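Local coordinates for protein muconate lactonizing enzyme (Corynebacterium glutamicum, PDB 3I4K) that belongs to the enolase superfamily of barrel enzymes and holds a magnesium ion at three carboxylates on the ends of its strands, at residues A[198-203]-A[224-229]; A[246-251]-A[267-272]. One frame throughout, in Å; residues are numbered along the deposited sequence.

Interaction 1 (A[198-203]-A[224-229]); sequences RIDINA and LFEQPT. With MG (magnesium ion), chain J.
The carboxylates of Asp200 and Glu226 lie face over face, their planes 16° apart, and both send an oxygen to the same magnesium ion. Asp200 OD2 binds the metal at 2.3 Å and Glu226 OE2 at 2.2 Å; the shared cation probably offsets the repulsion of two like charges stacked so closely, and Lys169, salt-bridged to Glu226 OE1, probably offsets more of the charge. Glu226 gets there fully stretched, with CG anti to its backbone N (chi1 174°). The carboxylate oxygens that do not bind the metal are held as well. Water 1 donates to Glu226 OE1 and to Ile199 O, whereas Asp200 OD1 accepts from the backbone N of Asn202, 3.0 Å away and above the carboxylate plane, an Asx turn that steadies the aspartate. On the other face of the sheet the Phe225 ring receives Ile199 CG1 at its edge, 3.7 Å from CD1. Parallel pairing holds the two strands together: Ile199 N donates almost straight to Leu224 O, and Glu226 N returns a bond to Ile199 O. Past the strands, Ala203 N reaches Gln227 O at 2.7 Å, and Ile201 CD1 lies against Pro228 CB at 3.5 Å. Strand, helix 207-219 and strand form a beta-alpha-beta crossover, with acidic metal ligands at the strands' C-terminal ends, the hallmark of the enolase-superfamily barrel.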
loop_
_atom_site.group_PDB
_atom_site.type_symbol
_atom_site.label_atom_id
_atom_site.label_comp_id
_atom_site.label_asym_id
_atom_site.label_seq_id
_atom_site.Cartn_x
_atom_site.Cartn_y
_atom_site.Cartn_z
ATOM N N ARG A 198 -4.305 8.002 27.669
ATOM C CA ARG A 198 -4.644 8.764 26.470
ATOM C C ARG A 198 -6.104 9.192 26.600
ATOM O O ARG A 198 -6.863 8.576 27.352
ATOM C CB ARG A 198 -4.533 7.908 25.202
ATOM C CG ARG A 198 -3.216 7.199 24.989
ATOM C CD ARG A 198 -3.192 5.895 25.752
ATOM N NE ARG A 198 -1.941 5.183 25.545
ATOM C CZ ARG A 198 -1.669 4.451 24.477
ATOM N NH1 ARG A 198 -2.566 4.326 23.505
ATOM N NH2 ARG A 198 -0.498 3.836 24.389
ATOM N N ILE A 199 -6.486 10.250 25.882
ATOM C CA ILE A 199 -7.872 10.704 25.882
ATOM C C ILE A 199 -8.370 10.799 24.443
ATOM O O ILE A 199 -7.590 10.668 23.493
ATOM C CB ILE A 199 -8.049 12.064 26.604
ATOM C CG1 ILE A 199 -7.189 13.143 25.948
ATOM C CG2 ILE A 199 -7.717 11.916 28.073
ATOM C CD1 ILE A 199 -7.877 13.827 24.785
ATOM N N ASP A 200 -9.674 10.990 24.287
ATOM C CA ASP A 200 -10.296 11.100 22.972
ATOM C C ASP A 200 -11.597 11.874 23.176
ATOM O O ASP A 200 -12.479 11.428 23.915
ATOM C CB ASP A 200 -10.580 9.701 22.405
ATOM C CG ASP A 200 -11.158 9.744 21.000
ATOM O OD1 ASP A 200 -11.353 10.859 20.484
ATOM O OD2 ASP A 200 -11.425 8.671 20.406
ATOM N N ILE A 201 -11.703 13.038 22.538
ATOM C CA ILE A 201 -12.887 13.873 22.678
ATOM C C ILE A 201 -13.797 13.815 21.459
ATOM O O ILE A 201 -14.787 14.548 21.369
ATOM C CB ILE A 201 -12.486 15.329 22.940
ATOM C CG1 ILE A 201 -11.239 15.351 23.827
ATOM C CG2 ILE A 201 -13.626 16.065 23.672
ATOM C CD1 ILE A 201 -10.778 16.733 24.208
ATOM N N ASN A 202 -13.465 12.937 20.519
ATOM C CA ASN A 202 -14.269 12.790 19.316
ATOM C C ASN A 202 -14.653 14.116 18.660
ATOM O O ASN A 202 -15.806 14.333 18.301
ATOM C CB ASN A 202 -15.525 11.971 19.631
ATOM C CG ASN A 202 -15.251 10.478 19.661
ATOM O OD1 ASN A 202 -14.979 9.866 18.622
ATOM N ND2 ASN A 202 -15.307 9.886 20.847
ATOM N N ALA A 203 -13.666 14.997 18.508
ATOM C CA ALA A 203 -13.850 16.291 17.861
ATOM C C ALA A 203 -14.927 17.174 18.467
ATOM O O ALA A 203 -15.376 18.110 17.812
ATOM C CB ALA A 203 -14.150 16.085 16.375
ATOM N N LEU A 224 -1.356 11.349 25.302
ATOM C CA LEU A 224 -1.839 11.405 23.940
ATOM C C LEU A 224 -3.220 12.012 23.836
ATOM O O LEU A 224 -4.150 11.582 24.519
ATOM C CB LEU A 224 -1.850 9.986 23.345
ATOM C CG LEU A 224 -2.239 9.840 21.868
ATOM C CD1 LEU A 224 -1.066 10.238 20.997
ATOM C CD2 LEU A 224 -2.613 8.400 21.565
ATOM N N PHE A 225 -3.349 13.013 22.978
ATOM C CA PHE A 225 -4.640 13.651 22.771
ATOM C C PHE A 225 -5.222 13.233 21.423
ATOM O O PHE A 225 -4.804 13.733 20.372
ATOM C CB PHE A 225 -4.515 15.177 22.812
ATOM C CG PHE A 225 -3.879 15.714 24.066
ATOM C CD1 PHE A 225 -4.178 15.170 25.310
ATOM C CD2 PHE A 225 -3.014 16.803 24.002
ATOM C CE1 PHE A 225 -3.620 15.712 26.481
ATOM C CE2 PHE A 225 -2.459 17.346 25.149
ATOM C CZ PHE A 225 -2.762 16.798 26.397
ATOM N N GLU A 226 -6.173 12.304 21.451
ATOM C CA GLU A 226 -6.826 11.847 20.225
ATOM C C GLU A 226 -7.954 12.804 19.839
ATOM O O GLU A 226 -8.763 13.195 20.687
ATOM C CB GLU A 226 -7.385 10.435 20.402
ATOM C CG GLU A 226 -8.221 9.939 19.208
ATOM C CD GLU A 226 -8.626 8.475 19.327
ATOM O OE1 GLU A 226 -8.285 7.839 20.348
ATOM O OE2 GLU A 226 -9.285 7.959 18.398
ATOM N N GLN A 227 -7.985 13.174 18.557
ATOM C CA GLN A 227 -8.975 14.077 17.970
ATOM C C GLN A 227 -9.777 14.917 18.970
ATOM O O GLN A 227 -10.995 14.759 19.095
ATOM C CB GLN A 227 -9.947 13.276 17.099
ATOM C CG GLN A 227 -10.665 14.110 16.045
ATOM C CD GLN A 227 -9.761 14.473 14.859
ATOM O OE1 GLN A 227 -9.066 13.609 14.304
ATOM N NE2 GLN A 227 -9.784 15.742 14.455
ATOM N N PRO A 228 -9.112 15.834 19.685
ATOM C CA PRO A 228 -9.828 16.663 20.656
ATOM C C PRO A 228 -10.735 17.693 20.000
ATOM O O PRO A 228 -11.720 18.141 20.600
ATOM C CB PRO A 228 -8.705 17.337 21.423
ATOM C CG PRO A 228 -7.660 17.528 20.345
ATOM C CD PRO A 228 -7.680 16.179 19.652
ATOM N N THR A 229 -10.404 18.041 18.759
ATOM C CA THR A 229 -11.113 19.070 18.017
ATOM C C THR A 229 -11.624 18.644 16.627
ATOM O O THR A 229 -11.304 17.560 16.139
ATOM C CB THR A 229 -10.182 20.271 17.887
ATOM O OG1 THR A 229 -8.916 19.817 17.404
ATOM C CG2 THR A 229 -9.972 20.926 19.248
HETATM MG MG MG J . -11.429 8.088 18.211
HETATM O O HOH W 1 -6.676 8.061 22.583
HETATM O O HOH W 2 -11.633 10.148 17.891
#

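Interaction 2 (A[246-251]-A[267-272]); sequences VSVMAD and QAADVI. With MG (magnesium ion), chain J.
Selenomethionine Met249 and Val271 meet obliquely on one face of the sheet, SE lying 3.7 Å from Val271 CG1. The Met249 chain starts with CG anti to the backbone N (chi1 171°) and bends only at its last torsion, so that CB and CG pass over the Val271 carbonyl before SE comes up to the valine branch. On the reverse face the contact is made by small groups: just ahead of strand 271-274, the methyl of Ala269 sits 4.1 Å from Ala250 CB and 4.0 Å from Val248 CG1, and also rests against Val248 O. At the N-terminal end of strand 247-250, Ser247 OG donates to Asp270 OD1 on its anti side, 24° out of the carboxylate plane, at a short 2.5 Å. Backbone bonds join the strands in parallel register. Val271 N reaches Val248 O at 3.3 Å, an acceptor that also takes a weak bond from Asp270 N, and Ala250 N gives to Val271 O at 2.9 Å. Water 3 accepts from Val248 N. Helix 257-266 links the two strands as a right-handed beta-alpha-beta crossover, the repeating step of a TIM-type barrel, and strand 247-250 runs on to Asp251, a ligand of the magnesium site.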
loop_
_atom_site.group_PDB
_atom_site.type_symbol
_atom_site.label_atom_id
_atom_site.label_comp_id
_atom_site.label_asym_id
_atom_site.label_seq_id
_atom_site.Cartn_x
_atom_site.Cartn_y
_atom_site.Cartn_z
ATOM N N VAL A 246 2.583 17.497 23.772
ATOM C CA VAL A 246 2.121 16.115 23.847
ATOM C C VAL A 246 1.530 15.716 22.495
ATOM O O VAL A 246 0.837 16.501 21.834
ATOM C CB VAL A 246 1.095 15.863 25.009
ATOM C CG1 VAL A 246 0.872 17.124 25.800
ATOM C CG2 VAL A 246 -0.202 15.299 24.466
ATOM N N SER A 247 1.851 14.499 22.077
ATOM C CA SER A 247 1.398 13.980 20.799
ATOM C C SER A 247 -0.098 14.014 20.666
ATOM O O SER A 247 -0.841 13.958 21.658
ATOM C CB SER A 247 1.858 12.532 20.605
ATOM O OG SER A 247 3.260 12.446 20.644
ATOM N N VAL A 248 -0.521 14.078 19.412
ATOM C CA VAL A 248 -1.918 14.086 19.035
ATOM C C VAL A 248 -2.123 12.893 18.102
ATOM O O VAL A 248 -1.212 12.507 17.368
ATOM C CB VAL A 248 -2.262 15.389 18.281
ATOM C CG1 VAL A 248 -3.481 15.185 17.393
ATOM C CG2 VAL A 248 -2.494 16.518 19.278
HETATM N N MSE A 249 -3.302 12.288 18.157
HETATM C CA MSE A 249 -3.625 11.173 17.268
HETATM C C MSE A 249 -4.845 11.602 16.456
HETATM O O MSE A 249 -5.857 12.034 17.019
HETATM C CB MSE A 249 -3.935 9.885 18.055
HETATM C CG MSE A 249 -4.499 8.754 17.174
HETATM SE SE MSE A 249 -4.165 6.954 17.853
HETATM C CE MSE A 249 -5.587 6.890 19.191
ATOM N N ALA A 250 -4.737 11.506 15.133
ATOM C CA ALA A 250 -5.833 11.899 14.256
ATOM C C ALA A 250 -6.749 10.706 14.036
ATOM O O ALA A 250 -6.279 9.598 13.786
ATOM C CB ALA A 250 -5.283 12.399 12.911
ATOM N N ASP A 251 -8.053 10.938 14.152
ATOM C CA ASP A 251 -9.041 9.894 13.950
ATOM C C ASP A 251 -10.057 10.380 12.923
ATOM O O ASP A 251 -9.959 10.028 11.755
ATOM C CB ASP A 251 -9.732 9.546 15.275
ATOM C CG ASP A 251 -10.604 8.300 15.175
ATOM O OD1 ASP A 251 -10.780 7.772 14.052
ATOM O OD2 ASP A 251 -11.120 7.862 16.229
ATOM N N GLN A 267 1.677 18.491 9.428
ATOM C CA GLN A 267 2.391 18.056 10.627
ATOM C C GLN A 267 1.401 18.135 11.759
ATOM O O GLN A 267 1.718 18.593 12.851
ATOM C CB GLN A 267 3.591 18.963 10.916
ATOM C CG GLN A 267 4.561 19.092 9.749
ATOM C CD GLN A 267 5.847 19.802 10.131
ATOM O OE1 GLN A 267 5.826 20.802 10.847
ATOM N NE2 GLN A 267 6.973 19.295 9.641
ATOM N N ALA A 268 0.195 17.650 11.480
ATOM C CA ALA A 268 -0.917 17.707 12.418
ATOM C C ALA A 268 -1.010 16.622 13.488
ATOM O O ALA A 268 -1.786 16.770 14.448
ATOM C CB ALA A 268 -2.237 17.767 11.616
ATOM N N ALA A 269 -0.234 15.546 13.343
ATOM C CA ALA A 269 -0.299 14.460 14.315
ATOM C C ALA A 269 0.844 13.455 14.250
ATOM O O ALA A 269 1.309 13.091 13.166
ATOM C CB ALA A 269 -1.623 13.713 14.160
ATOM N N ASP A 270 1.267 12.996 15.427
ATOM C CA ASP A 270 2.329 12.007 15.547
ATOM C C ASP A 270 1.773 10.629 15.251
ATOM O O ASP A 270 2.496 9.738 14.812
ATOM C CB ASP A 270 2.898 11.992 16.967
ATOM C CG ASP A 270 3.661 13.251 17.304
ATOM O OD1 ASP A 270 4.135 13.369 18.456
ATOM O OD2 ASP A 270 3.788 14.121 16.429
ATOM N N VAL A 271 0.481 10.450 15.487
ATOM C CA VAL A 271 -0.125 9.143 15.273
ATOM C C VAL A 271 -1.430 9.194 14.495
ATOM O O VAL A 271 -2.186 10.158 14.592
ATOM C CB VAL A 271 -0.390 8.457 16.634
ATOM C CG1 VAL A 271 -0.717 6.965 16.434
ATOM C CG2 VAL A 271 0.810 8.651 17.548
ATOM N N ILE A 272 -1.695 8.143 13.729
ATOM C CA ILE A 272 -2.931 8.052 12.960
ATOM C C ILE A 272 -3.721 6.826 13.414
ATOM O O ILE A 272 -3.188 5.714 13.458
ATOM C CB ILE A 272 -2.665 7.915 11.450
ATOM C CG1 ILE A 272 -2.148 9.248 10.892
ATOM C CG2 ILE A 272 -3.954 7.503 10.724
ATOM C CD1 ILE A 272 -1.956 9.238 9.402
HETATM MG MG MG J . -11.429 8.088 18.211
HETATM O O HOH W 3 1.350 15.337 17.588
HETATM O O HOH W 2 -11.633 10.148 17.891
#

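How the interactions relate
Interactions 1 and 2 are beta-alpha-beta units of one barrel, their centres about 9 Å apart, separated by the step through helix 234-244, in which strands 224-226 and 247-250 are neighbours. The magnesium ion ties them more directly: interaction 1 supplies Asp200 and Glu226, interaction 2 supplies Asp251, and Glu226 OE2 lies 2.8 Å from Asp251 OD2. Water 2, also on the metal, belongs to both. Around this site Gln227 OE1 is 2.9 Å from Asp251 N, a probable hydrogen bond between the loops. Met249 packs against the Glu226 carboxylate beside the site, while on the helix-covered face Phe225 packs on Val246. Three consecutive strands thus deliver one ligand each.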